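Local coordinates for protein GDP-L-fucose synthase (Campylobacter jejuni subsp. jejuni serotype O:2, PDB 7M13) that binds NADP(H) and acts as a GDP-D-glycero-L-gluco-heptose synthase, an oxidoreductase that makes a nucleotide sugar for the capsular polysaccharide, at residues D45-Q50 / L88-N93; E62-T67 / N101-L106; K239-F244 / I287-L292. All coordinates share one frame; numbering follows the deposited sequence.

Contact 1: residues D45-Q50 / L88-N93; sequences DLVNQQ and LMIQNN. With NAP (NADP nicotinamide-adenine-dinucleotide phosphate), chain E.
Asn93 ND2 reaches across from helix 80-100 to Leu46 O, 2.9 Å away and nearly straight (N-H...O 169°). The acceptor lies almost in the plane of the Asn93 amide, although ND2 itself stands 31° off the carbonyl plane of Leu46. With CG beside the backbone N (chi1 -71°), the same amide presents OD1 to Gln49 CB at 3.4 Å. Val47 splits its branches: CG1, anti to the backbone N, packs on Met89 CB, and the Met89 chain, bent at chi2 and chi3, curls back until CE lies 3.5 Å from Val47 O. CG2 turns instead to Ile90 CG1 and the adenine amino group. Ile90 CG1 also touches Leu46 CB (3.9 Å), and its CD1 ends 3.7 Å from adenine N7A. Within the type I turn from Asp45 to Asn48, Asp45 OD1 takes the NADP N6A amino group at 3.1 Å and, from above its carboxylate plane, the N-H of Val47 in an Asx turn. Leu46 N gives a nearly linear bond to N1A (3.0 Å). Gln49 of the second subunit packs on Met89. Such paired recognition of N6 and N1 by an aspartate and the following backbone N-H is characteristic of the adenine pocket of Rossmann-fold extended short-chain dehydrogenases.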
loop_
_atom_site.group_PDB
_atom_site.type_symbol
_atom_site.label_atom_id
_atom_site.label_comp_id
_atom_site.label_asym_id
_atom_site.label_seq_id
_atom_site.Cartn_x
_atom_site.Cartn_y
_atom_site.Cartn_z
ATOM N N ASP B 45 -3.879 8.580 20.412
ATOM C CA ASP B 45 -4.191 7.407 19.570
ATOM C C ASP B 45 -3.714 7.695 18.146
ATOM O O ASP B 45 -4.312 8.546 17.476
ATOM C CB ASP B 45 -5.684 7.130 19.588
ATOM C CG ASP B 45 -6.079 5.935 18.728
ATOM O OD1 ASP B 45 -5.177 5.208 18.165
ATOM O OD2 ASP B 45 -7.312 5.705 18.614
ATOM N N LEU B 46 -2.622 7.058 17.699
ATOM C CA LEU B 46 -1.972 7.423 16.415
ATOM C C LEU B 46 -2.803 6.970 15.192
ATOM O O LEU B 46 -2.494 7.453 14.092
ATOM C CB LEU B 46 -0.581 6.785 16.364
ATOM C CG LEU B 46 0.413 7.426 17.339
ATOM C CD1 LEU B 46 1.701 6.645 17.319
ATOM C CD2 LEU B 46 0.655 8.857 16.979
ATOM N N VAL B 47 -3.847 6.173 15.399
ATOM C CA VAL B 47 -4.804 5.817 14.320
ATOM C C VAL B 47 -5.725 7.008 14.042
ATOM O O VAL B 47 -6.347 7.017 12.979
ATOM C CB VAL B 47 -5.549 4.520 14.665
ATOM C CG1 VAL B 47 -6.688 4.220 13.707
ATOM C CG2 VAL B 47 -4.575 3.353 14.713
ATOM N N ASN B 48 -5.904 7.903 15.010
ATOM C CA ASN B 48 -6.899 8.982 14.904
ATOM C C ASN B 48 -6.256 10.209 14.259
ATOM O O ASN B 48 -5.430 10.878 14.896
ATOM C CB ASN B 48 -7.513 9.263 16.281
ATOM C CG ASN B 48 -8.638 10.280 16.206
ATOM O OD1 ASN B 48 -8.370 11.461 16.251
ATOM N ND2 ASN B 48 -9.863 9.833 15.927
ATOM N N GLN B 49 -6.622 10.482 13.024
ATOM C CA GLN B 49 -6.079 11.588 12.239
ATOM C C GLN B 49 -6.253 12.919 12.964
ATOM O O GLN B 49 -5.302 13.674 13.058
ATOM C CB GLN B 49 -6.755 11.569 10.881
ATOM C CG GLN B 49 -6.324 12.738 10.039
ATOM C CD GLN B 49 -7.079 12.781 8.741
ATOM O OE1 GLN B 49 -6.512 12.705 7.647
ATOM N NE2 GLN B 49 -8.361 12.931 8.870
ATOM N N GLN B 50 -7.437 13.174 13.525
ATOM C CA GLN B 50 -7.702 14.454 14.214
ATOM C C GLN B 50 -6.709 14.620 15.371
ATOM O O GLN B 50 -6.138 15.703 15.494
ATOM C CB GLN B 50 -9.153 14.490 14.678
ATOM C CG GLN B 50 -9.515 15.776 15.402
ATOM C CD GLN B 50 -10.928 15.759 15.938
ATOM O OE1 GLN B 50 -11.632 14.747 15.951
ATOM N NE2 GLN B 50 -11.357 16.920 16.391
ATOM N N LEU B 88 -1.386 1.320 8.345
ATOM C CA LEU B 88 -1.506 2.410 7.337
ATOM C C LEU B 88 -1.927 3.711 8.016
ATOM O O LEU B 88 -1.427 4.765 7.643
ATOM C CB LEU B 88 -2.492 2.036 6.219
ATOM C CG LEU B 88 -2.050 0.964 5.241
ATOM C CD1 LEU B 88 -3.160 0.690 4.247
ATOM C CD2 LEU B 88 -0.768 1.340 4.519
ATOM N N MET B 89 -2.886 3.687 8.946
ATOM C CA MET B 89 -3.340 4.934 9.582
ATOM C C MET B 89 -2.192 5.565 10.398
ATOM O O MET B 89 -1.986 6.784 10.272
ATOM C CB MET B 89 -4.572 4.756 10.458
ATOM C CG MET B 89 -5.858 4.373 9.669
ATOM S SD MET B 89 -6.334 5.603 8.443
ATOM C CE MET B 89 -6.464 7.034 9.499
ATOM N N ILE B 90 -1.479 4.782 11.178
ATOM C CA ILE B 90 -0.349 5.305 11.978
ATOM C C ILE B 90 0.649 5.970 11.027
ATOM O O ILE B 90 1.084 7.104 11.236
ATOM C CB ILE B 90 0.269 4.198 12.831
ATOM C CG1 ILE B 90 -0.707 3.755 13.923
ATOM C CG2 ILE B 90 1.579 4.711 13.414
ATOM C CD1 ILE B 90 -0.283 2.497 14.623
ATOM N N GLN B 91 1.071 5.215 10.031
ATOM C CA GLN B 91 2.071 5.667 9.044
ATOM C C GLN B 91 1.577 6.952 8.385
ATOM O O GLN B 91 2.333 7.976 8.320
ATOM C CB GLN B 91 2.340 4.592 7.989
ATOM C CG GLN B 91 3.035 3.347 8.535
ATOM C CD GLN B 91 2.945 2.119 7.666
ATOM O OE1 GLN B 91 3.261 1.023 8.154
ATOM N NE2 GLN B 91 2.451 2.251 6.450
ATOM N N ASN B 92 0.360 6.939 7.862
ATOM C CA ASN B 92 -0.138 8.066 7.051
ATOM C C ASN B 92 -0.292 9.288 7.965
ATOM O O ASN B 92 0.096 10.408 7.589
ATOM C CB ASN B 92 -1.469 7.720 6.397
ATOM C CG ASN B 92 -1.350 6.697 5.290
ATOM O OD1 ASN B 92 -0.257 6.339 4.889
ATOM N ND2 ASN B 92 -2.506 6.245 4.846
ATOM N N ASN B 93 -0.860 9.086 9.141
ATOM C CA ASN B 93 -1.101 10.233 10.047
ATOM C C ASN B 93 0.231 10.864 10.465
ATOM O O ASN B 93 0.357 12.098 10.416
ATOM C CB ASN B 93 -1.891 9.786 11.264
ATOM C CG ASN B 93 -3.347 9.443 10.983
ATOM O OD1 ASN B 93 -3.900 9.868 9.977
ATOM N ND2 ASN B 93 -3.926 8.678 11.895
HETATM P PA NAP E . 6.629 -2.708 19.945
HETATM O O1A NAP E . 5.601 -3.696 19.479
HETATM O O2A NAP E . 7.549 -3.143 21.060
HETATM O O5B NAP E . 5.976 -1.363 20.423
HETATM C C5B NAP E . 4.999 -0.699 19.621
HETATM C C4B NAP E . 4.535 0.489 20.403
HETATM O O4B NAP E . 3.617 1.221 19.557
HETATM C C3B NAP E . 3.772 0.149 21.701
HETATM O O3B NAP E . 4.366 0.835 22.796
HETATM C C2B NAP E . 2.342 0.578 21.396
HETATM O O2B NAP E . 1.656 1.135 22.519
HETATM C C1B NAP E . 2.556 1.682 20.367
HETATM N N9A NAP E . 1.378 1.881 19.551
HETATM C C8A NAP E . 0.761 0.986 18.732
HETATM N N7A NAP E . -0.360 1.424 18.212
HETATM C C5A NAP E . -0.497 2.693 18.733
HETATM C C6A NAP E . -1.495 3.671 18.573
HETATM N N6A NAP E . -2.605 3.498 17.848
HETATM N N1A NAP E . -1.325 4.828 19.250
HETATM C C2A NAP E . -0.229 4.990 20.004
HETATM N N3A NAP E . 0.767 4.133 20.232
HETATM C C4A NAP E . 0.563 2.990 19.565
HETATM O O3 NAP E . 7.510 -2.263 18.688
HETATM P PN NAP E . 8.990 -2.690 18.323
HETATM O O1N NAP E . 9.084 -4.163 18.417
HETATM O O2N NAP E . 9.890 -1.837 19.126
HETATM O O5D NAP E . 9.047 -2.248 16.776
HETATM C C5D NAP E . 9.510 -0.969 16.408
HETATM C C4D NAP E . 9.482 -0.886 14.908
HETATM O O4D NAP E . 10.403 -1.860 14.345
HETATM C C3D NAP E . 8.114 -1.162 14.270
HETATM O O3D NAP E . 7.924 -0.350 13.103
HETATM C C2D NAP E . 8.238 -2.619 13.922
HETATM O O2D NAP E . 7.310 -3.051 12.932
HETATM C C1D NAP E . 9.676 -2.702 13.453
HETATM N N1N NAP E . 10.173 -4.095 13.505
HETATM C C2N NAP E . 10.255 -4.786 14.681
HETATM C C3N NAP E . 10.628 -6.088 14.692
HETATM C C7N NAP E . 10.721 -6.892 15.939
HETATM O O7N NAP E . 11.239 -8.026 15.885
HETATM N N7N NAP E . 10.253 -6.355 17.062
HETATM C C4N NAP E . 11.010 -6.743 13.457
HETATM C C5N NAP E . 10.941 -5.941 12.257
HETATM C C6N NAP E . 10.477 -4.730 12.302
HETATM P P2B NAP E . 1.020 0.168 23.648
HETATM O O1X NAP E . 2.212 -0.280 24.447
HETATM O O2X NAP E . 0.256 -0.903 23.005
HETATM O O3X NAP E . 0.083 1.105 24.434
#

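Contact 2: residues E62-T67 / N101-L106. With NAP (NADP nicotinamide-adenine-dinucleotide phosphate), chain E.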
loop_
_atom_site.group_PDB
_atom_site.type_symbol
_atom_site.label_atom_id
_atom_site.label_comp_id
_atom_site.label_asym_id
_atom_site.label_seq_id
_atom_site.Cartn_x
_atom_site.Cartn_y
_atom_site.Cartn_z
ATOM N N GLU B 62 10.733 18.650 15.736
ATOM C CA GLU B 62 11.700 18.914 14.659
ATOM C C GLU B 62 12.173 17.604 14.022
ATOM O O GLU B 62 12.469 17.621 12.861
ATOM C CB GLU B 62 12.903 19.654 15.248
ATOM C CG GLU B 62 12.563 21.063 15.725
ATOM C CD GLU B 62 13.780 21.752 16.307
ATOM O OE1 GLU B 62 14.658 22.181 15.509
ATOM O OE2 GLU B 62 13.854 21.808 17.548
ATOM N N TYR B 63 12.169 16.522 14.778
ATOM C CA TYR B 63 12.668 15.186 14.365
ATOM C C TYR B 63 11.678 14.169 14.887
ATOM O O TYR B 63 11.144 14.286 16.010
ATOM C CB TYR B 63 14.079 14.923 14.914
ATOM C CG TYR B 63 15.054 15.876 14.303
ATOM C CD1 TYR B 63 15.677 15.606 13.107
ATOM C CD2 TYR B 63 15.369 17.067 14.930
ATOM C CE1 TYR B 63 16.538 16.503 12.517
ATOM C CE2 TYR B 63 16.229 17.983 14.356
ATOM C CZ TYR B 63 16.816 17.705 13.140
ATOM O OH TYR B 63 17.659 18.612 12.553
ATOM N N VAL B 64 11.387 13.152 14.081
ATOM C CA VAL B 64 10.432 12.088 14.430
ATOM C C VAL B 64 11.080 10.718 14.234
ATOM O O VAL B 64 11.649 10.444 13.139
ATOM C CB VAL B 64 9.168 12.213 13.561
ATOM C CG1 VAL B 64 8.224 11.057 13.825
ATOM C CG2 VAL B 64 8.458 13.559 13.782
ATOM N N PHE B 65 11.008 9.867 15.250
ATOM C CA PHE B 65 11.265 8.413 15.145
ATOM C C PHE B 65 9.950 7.694 15.237
ATOM O O PHE B 65 9.284 7.758 16.299
ATOM C CB PHE B 65 12.251 7.943 16.207
ATOM C CG PHE B 65 13.623 8.552 16.119
ATOM C CD1 PHE B 65 14.621 7.924 15.391
ATOM C CD2 PHE B 65 13.973 9.670 16.861
ATOM C CE1 PHE B 65 15.894 8.455 15.299
ATOM C CE2 PHE B 65 15.253 10.185 16.776
ATOM C CZ PHE B 65 16.223 9.553 16.033
ATOM N N LEU B 66 9.532 7.067 14.141
ATOM C CA LEU B 66 8.202 6.439 14.081
ATOM C C LEU B 66 8.357 4.966 14.424
ATOM O O LEU B 66 8.663 4.166 13.491
ATOM C CB LEU B 66 7.611 6.660 12.701
ATOM C CG LEU B 66 6.252 6.036 12.473
ATOM C CD1 LEU B 66 5.317 6.294 13.650
ATOM C CD2 LEU B 66 5.708 6.521 11.143
ATOM N N THR B 67 8.164 4.576 15.675
ATOM C CA THR B 67 8.333 3.156 16.071
ATOM C C THR B 67 6.997 2.472 16.340
ATOM O O THR B 67 6.995 1.247 16.437
ATOM C CB THR B 67 9.256 2.954 17.289
ATOM O OG1 THR B 67 8.512 3.101 18.511
ATOM C CG2 THR B 67 10.443 3.878 17.270
ATOM N N ASN B 101 3.779 20.060 9.109
ATOM C CA ASN B 101 4.295 20.857 10.257
ATOM C C ASN B 101 5.817 20.987 10.183
ATOM O O ASN B 101 6.432 21.369 11.188
ATOM C CB ASN B 101 3.790 20.281 11.569
ATOM C CG ASN B 101 2.300 20.493 11.736
ATOM O OD1 ASN B 101 1.824 21.574 12.135
ATOM N ND2 ASN B 101 1.525 19.511 11.318
ATOM N N ASN B 102 6.410 20.770 9.013
ATOM C CA ASN B 102 7.800 21.167 8.692
ATOM C C ASN B 102 8.794 20.430 9.581
ATOM O O ASN B 102 9.819 20.977 10.000
ATOM C CB ASN B 102 7.936 22.695 8.760
ATOM C CG ASN B 102 6.974 23.329 7.780
ATOM O OD1 ASN B 102 7.126 23.142 6.575
ATOM N ND2 ASN B 102 5.934 23.975 8.282
ATOM N N VAL B 103 8.492 19.184 9.936
ATOM C CA VAL B 103 9.480 18.278 10.567
ATOM C C VAL B 103 10.726 18.269 9.678
ATOM O O VAL B 103 10.618 18.242 8.445
ATOM C CB VAL B 103 8.878 16.879 10.738
ATOM C CG1 VAL B 103 9.986 15.835 10.896
ATOM C CG2 VAL B 103 7.883 16.849 11.878
ATOM N N LYS B 104 11.905 18.371 10.293
ATOM C CA LYS B 104 13.162 18.365 9.529
ATOM C C LYS B 104 13.480 16.976 8.987
ATOM O O LYS B 104 13.782 16.868 7.803
ATOM C CB LYS B 104 14.295 18.888 10.402
ATOM C CG LYS B 104 14.081 20.323 10.809
ATOM C CD LYS B 104 15.157 20.885 11.701
ATOM C CE LYS B 104 14.985 22.375 11.928
ATOM N NZ LYS B 104 13.812 22.676 12.795
ATOM N N LYS B 105 13.410 15.949 9.818
ATOM C CA LYS B 105 13.738 14.593 9.375
ATOM C C LYS B 105 12.932 13.575 10.170
ATOM O O LYS B 105 12.588 13.839 11.334
ATOM C CB LYS B 105 15.213 14.367 9.621
ATOM C CG LYS B 105 15.909 13.458 8.670
ATOM C CD LYS B 105 17.395 13.804 8.676
ATOM C CE LYS B 105 18.100 12.638 8.086
ATOM N NZ LYS B 105 19.526 12.941 7.964
ATOM N N LEU B 106 12.609 12.461 9.525
ATOM C CA LEU B 106 11.834 11.366 10.122
ATOM C C LEU B 106 12.515 10.058 9.772
ATOM O O LEU B 106 12.998 9.934 8.643
ATOM C CB LEU B 106 10.410 11.421 9.546
ATOM C CG LEU B 106 9.421 10.338 10.002
ATOM C CD1 LEU B 106 8.001 10.906 10.033
ATOM C CD2 LEU B 106 9.478 9.123 9.095
HETATM P PA NAP E . 6.629 -2.708 19.945
HETATM O O1A NAP E . 5.601 -3.696 19.479
HETATM O O2A NAP E . 7.549 -3.143 21.060
HETATM O O5B NAP E . 5.976 -1.363 20.423
HETATM C C5B NAP E . 4.999 -0.699 19.621
HETATM C C4B NAP E . 4.535 0.489 20.403
HETATM O O4B NAP E . 3.617 1.221 19.557
HETATM C C3B NAP E . 3.772 0.149 21.701
HETATM O O3B NAP E . 4.366 0.835 22.796
HETATM C C2B NAP E . 2.342 0.578 21.396
HETATM O O2B NAP E . 1.656 1.135 22.519
HETATM C C1B NAP E . 2.556 1.682 20.367
HETATM N N9A NAP E . 1.378 1.881 19.551
HETATM C C8A NAP E . 0.761 0.986 18.732
HETATM N N7A NAP E . -0.360 1.424 18.212
HETATM C C5A NAP E . -0.497 2.693 18.733
HETATM C C6A NAP E . -1.495 3.671 18.573
HETATM N N6A NAP E . -2.605 3.498 17.848
HETATM N N1A NAP E . -1.325 4.828 19.250
HETATM C C2A NAP E . -0.229 4.990 20.004
HETATM N N3A NAP E . 0.767 4.133 20.232
HETATM C C4A NAP E . 0.563 2.990 19.565
HETATM O O3 NAP E . 7.510 -2.263 18.688
HETATM P PN NAP E . 8.990 -2.690 18.323
HETATM O O1N NAP E . 9.084 -4.163 18.417
HETATM O O2N NAP E . 9.890 -1.837 19.126
HETATM O O5D NAP E . 9.047 -2.248 16.776
HETATM C C5D NAP E . 9.510 -0.969 16.408
HETATM C C4D NAP E . 9.482 -0.886 14.908
HETATM O O4D NAP E . 10.403 -1.860 14.345
HETATM C C3D NAP E . 8.114 -1.162 14.270
HETATM O O3D NAP E . 7.924 -0.350 13.103
HETATM C C2D NAP E . 8.238 -2.619 13.922
HETATM O O2D NAP E . 7.310 -3.051 12.932
HETATM C C1D NAP E . 9.676 -2.702 13.453
HETATM N N1N NAP E . 10.173 -4.095 13.505
HETATM C C2N NAP E . 10.255 -4.786 14.681
HETATM C C3N NAP E . 10.628 -6.088 14.692
HETATM C C7N NAP E . 10.721 -6.892 15.939
HETATM O O7N NAP E . 11.239 -8.026 15.885
HETATM N N7N NAP E . 10.253 -6.355 17.062
HETATM C C4N NAP E . 11.010 -6.743 13.457
HETATM C C5N NAP E . 10.941 -5.941 12.257
HETATM C C6N NAP E . 10.477 -4.730 12.302
HETATM P P2B NAP E . 1.020 0.168 23.648
HETATM O O1X NAP E . 2.212 -0.280 24.447
HETATM O O2X NAP E . 0.256 -0.903 23.005
HETATM O O3X NAP E . 0.083 1.105 24.434
#
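Glu62 and Lys104 run side by side where two parallel strands begin, and their ends meet in a salt bridge, NZ to OE1 at 2.9 Å. The ammonium approaches on the anti side of the carboxylate, 17° out of its plane, and a bend at chi4 (71°) brings it there. At the base of these two side chains, Lys104 N donates to Glu62 O at 2.7 Å, so Glu62 is held by both its backbone and its side chain. The Lys104 chain passes obliquely across Tyr63: CB makes an off-centre CH-pi contact 4.3 Å from the ring centroid, and CD lies against OH. Lys105 CB touches the same ring at CD1, while its far end leaves the contact for a salt bridge with Asp262. One residue further along, Val64 N bonds to Lys105 O in the carbonyl plane (3.1 Å), and CA-H...O contacts join Tyr63 CA to Lys105 O and Leu106 CA to Val64 O. On the sheet face away from Tyr63 and Lys105, Val64 divides its methyls: CG1 meets Leu106 CD1 and CG2 meets Val103 CG2, each at 3.8 Å.

Further out, Phe56 of helix 49-59 packs on Val64 and Val103, and Lys10 N bonds to Glu62 OE2. Asn102, with positive phi, closes helix 80-100 in a Schellman motif and turns the chain toward Val103. At the other end of strand 63-66, Thr67 O lies 3.4 Å from C5D of NADP. Strand 63-66, helix 80-100 and strand 105-111 form the parallel beta-alpha-beta unit of a Rossmann fold.

Contact 3: residues K239-F244 / I287-L292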
loop_
_atom_site.group_PDB
_atom_site.type_symbol
_atom_site.label_atom_id
_atom_site.label_comp_id
_atom_site.label_asym_id
_atom_site.label_seq_id
_atom_site.Cartn_x
_atom_site.Cartn_y
_atom_site.Cartn_z
ATOM N N LYS B 239 17.444 -26.197 12.199
ATOM C CA LYS B 239 18.235 -25.634 11.073
ATOM C C LYS B 239 17.664 -24.272 10.650
ATOM O O LYS B 239 18.398 -23.532 9.988
ATOM C CB LYS B 239 18.286 -26.623 9.903
ATOM C CG LYS B 239 18.997 -27.937 10.206
ATOM C CD LYS B 239 18.993 -28.917 9.043
ATOM C CE LYS B 239 19.556 -30.280 9.401
ATOM N NZ LYS B 239 18.491 -31.303 9.546
ATOM N N VAL B 240 16.432 -23.930 11.033
ATOM C CA VAL B 240 15.799 -22.612 10.715
ATOM C C VAL B 240 16.771 -21.486 11.103
ATOM O O VAL B 240 17.220 -21.455 12.251
ATOM C CB VAL B 240 14.449 -22.427 11.435
ATOM C CG1 VAL B 240 14.067 -20.962 11.549
ATOM C CG2 VAL B 240 13.322 -23.211 10.776
ATOM N N ARG B 241 17.081 -20.573 10.178
ATOM C CA ARG B 241 18.045 -19.480 10.460
ATOM C C ARG B 241 17.287 -18.173 10.691
ATOM O O ARG B 241 16.264 -17.946 10.044
ATOM C CB ARG B 241 19.071 -19.334 9.337
ATOM C CG ARG B 241 19.809 -20.633 9.035
ATOM C CD ARG B 241 20.935 -20.477 8.039
ATOM N NE ARG B 241 22.047 -19.760 8.610
ATOM C CZ ARG B 241 22.950 -20.249 9.444
ATOM N NH1 ARG B 241 22.902 -21.522 9.823
ATOM N NH2 ARG B 241 23.909 -19.463 9.896
ATOM N N ARG B 242 17.814 -17.346 11.580
ATOM C CA ARG B 242 17.263 -15.999 11.855
ATOM C C ARG B 242 18.422 -15.043 12.094
ATOM O O ARG B 242 19.483 -15.503 12.576
ATOM C CB ARG B 242 16.390 -16.043 13.109
ATOM C CG ARG B 242 14.975 -16.533 12.864
ATOM C CD ARG B 242 14.238 -16.523 14.178
ATOM N NE ARG B 242 12.992 -17.262 14.101
ATOM C CZ ARG B 242 12.850 -18.547 14.400
ATOM N NH1 ARG B 242 11.655 -19.110 14.308
ATOM N NH2 ARG B 242 13.893 -19.258 14.799
ATOM N N GLU B 243 18.214 -13.772 11.732
ATOM C CA GLU B 243 19.096 -12.619 11.949
ATOM C C GLU B 243 18.485 -11.868 13.134
ATOM O O GLU B 243 17.242 -11.920 13.276
ATOM C CB GLU B 243 19.035 -11.707 10.717
ATOM C CG GLU B 243 20.019 -10.584 10.758
ATOM C CD GLU B 243 19.839 -9.587 9.654
ATOM O OE1 GLU B 243 18.781 -9.644 8.859
ATOM O OE2 GLU B 243 20.744 -8.754 9.553
ATOM N N PHE B 244 19.301 -11.234 13.963
ATOM C CA PHE B 244 18.804 -10.419 15.096
ATOM C C PHE B 244 19.558 -9.104 15.107
ATOM O O PHE B 244 20.733 -9.017 14.671
ATOM C CB PHE B 244 18.976 -11.138 16.439
ATOM C CG PHE B 244 18.280 -12.463 16.514
ATOM C CD1 PHE B 244 16.967 -12.547 16.937
ATOM C CD2 PHE B 244 18.943 -13.631 16.157
ATOM C CE1 PHE B 244 16.303 -13.761 16.988
ATOM C CE2 PHE B 244 18.274 -14.845 16.219
ATOM C CZ PHE B 244 16.964 -14.909 16.623
ATOM N N ILE B 287 18.542 -21.835 14.753
ATOM C CA ILE B 287 17.858 -21.890 16.076
ATOM C C ILE B 287 18.667 -22.806 17.008
ATOM O O ILE B 287 18.765 -22.497 18.189
ATOM C CB ILE B 287 16.372 -22.290 15.937
ATOM C CG1 ILE B 287 15.655 -22.223 17.286
ATOM C CG2 ILE B 287 16.197 -23.647 15.276
ATOM C CD1 ILE B 287 15.780 -20.881 17.983
ATOM N N LYS B 288 19.346 -23.823 16.489
ATOM C CA LYS B 288 20.233 -24.657 17.348
ATOM C C LYS B 288 21.328 -23.777 17.947
ATOM O O LYS B 288 21.547 -23.843 19.172
ATOM C CB LYS B 288 20.857 -25.809 16.559
ATOM C CG LYS B 288 21.861 -26.643 17.332
ATOM C CD LYS B 288 22.149 -27.974 16.678
ATOM C CE LYS B 288 22.556 -27.856 15.223
ATOM N NZ LYS B 288 22.953 -29.178 14.680
ATOM N N GLU B 289 22.012 -22.977 17.117
ATOM C CA GLU B 289 23.165 -22.153 17.559
ATOM C C GLU B 289 22.684 -21.110 18.571
ATOM O O GLU B 289 23.371 -20.883 19.563
ATOM C CB GLU B 289 23.841 -21.471 16.364
ATOM C CG GLU B 289 24.568 -22.453 15.448
ATOM C CD GLU B 289 24.963 -21.949 14.066
ATOM O OE1 GLU B 289 25.914 -22.520 13.482
ATOM O OE2 GLU B 289 24.322 -21.015 13.558
ATOM N N VAL B 290 21.551 -20.460 18.308
ATOM C CA VAL B 290 21.003 -19.422 19.222
ATOM C C VAL B 290 20.589 -20.084 20.538
ATOM O O VAL B 290 20.937 -19.530 21.593
ATOM C CB VAL B 290 19.819 -18.677 18.583
ATOM C CG1 VAL B 290 19.220 -17.664 19.552
ATOM C CG2 VAL B 290 20.251 -18.004 17.303
ATOM N N ALA B 291 19.877 -21.202 20.472
ATOM C CA ALA B 291 19.422 -21.920 21.688
ATOM C C ALA B 291 20.636 -22.327 22.528
ATOM O O ALA B 291 20.592 -22.102 23.738
ATOM C CB ALA B 291 18.539 -23.079 21.341
ATOM N N LEU B 292 21.716 -22.832 21.922
ATOM C CA LEU B 292 22.918 -23.208 22.712
ATOM C C LEU B 292 23.515 -21.957 23.346
ATOM O O LEU B 292 23.955 -22.023 24.496
ATOM C CB LEU B 292 23.943 -23.919 21.824
ATOM C CG LEU B 292 23.532 -25.291 21.307
ATOM C CD1 LEU B 292 24.587 -25.826 20.342
ATOM C CD2 LEU B 292 23.295 -26.255 22.461
HETATM O O HOH W 1 25.174 -23.174 10.961
#
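Arg241 and Glu289 meet with their flat groups nearly perpendicular, the guanidinium and carboxylate planes 83° apart. The chains cross at a slant, and the direct salt bridge is long, with NH2 4.0 Å from OE2. A water closes the gap: it accepts from Arg241 NH1 at 3.0 Å and donates to Glu289 OE1 at 2.7 Å. Each partner is also engaged elsewhere, Arg241 NE in a salt bridge with Asp284 and Glu289 OE2 by the N-H of Ser286. A bend at chi3 (71°) turns the Arg241 guanidinium toward the helix although its CB points away.

Arg242, extended from CG to NE, runs alongside Ile287 in the same direction, bringing NH2 4.0 Å from CD1, while Val240 CG1 lies 3.5 Å above the guanidinium plane on one face, offset toward the rim. Ile287 has CG1 anti to the backbone N (chi1 -175°), which leaves CG2 beside Val240 O. Deeper in, Phe244 crosses Val290 obliquely, CE2 touching CG2 at 3.9 Å, and Leu185 of helix 184-199 packs on both. The one direct hydrogen bond between the segments, Ile287 N to Val240 O at 2.9 Å, ties the first turn of helix 287-298 to the chain entering strand 241-246. The chemistry implies a two-sided seam: a hydrated ion pair on one side of the strand and, on the other, Phe244 on Val290 and predicted substrate-binding residue Arg242 beside Ile287.

How the contacts relate
Contacts 1 and 2 are largely buried and belong to the same part of the Rossmann domain. Helix 80-100 supplies one side of contact 1 and links the two strands of contact 2; Leu66 packs against Ile90 where they touch. Both reach NADP, contact 1 at the adenine and contact 2 near the ribose on the nicotinamide side. Contact 3 is only partly buried and lies across the chain's centre, about 35 Å from contact 2 between centres, yet both reach the same mixed sheet. Their chemistry follows position: a side-chain amide bonded to a backbone carbonyl beside the cofactor, strand pairing with an ion pair at its end, and a water-bridged pair beside hydrophobic packing.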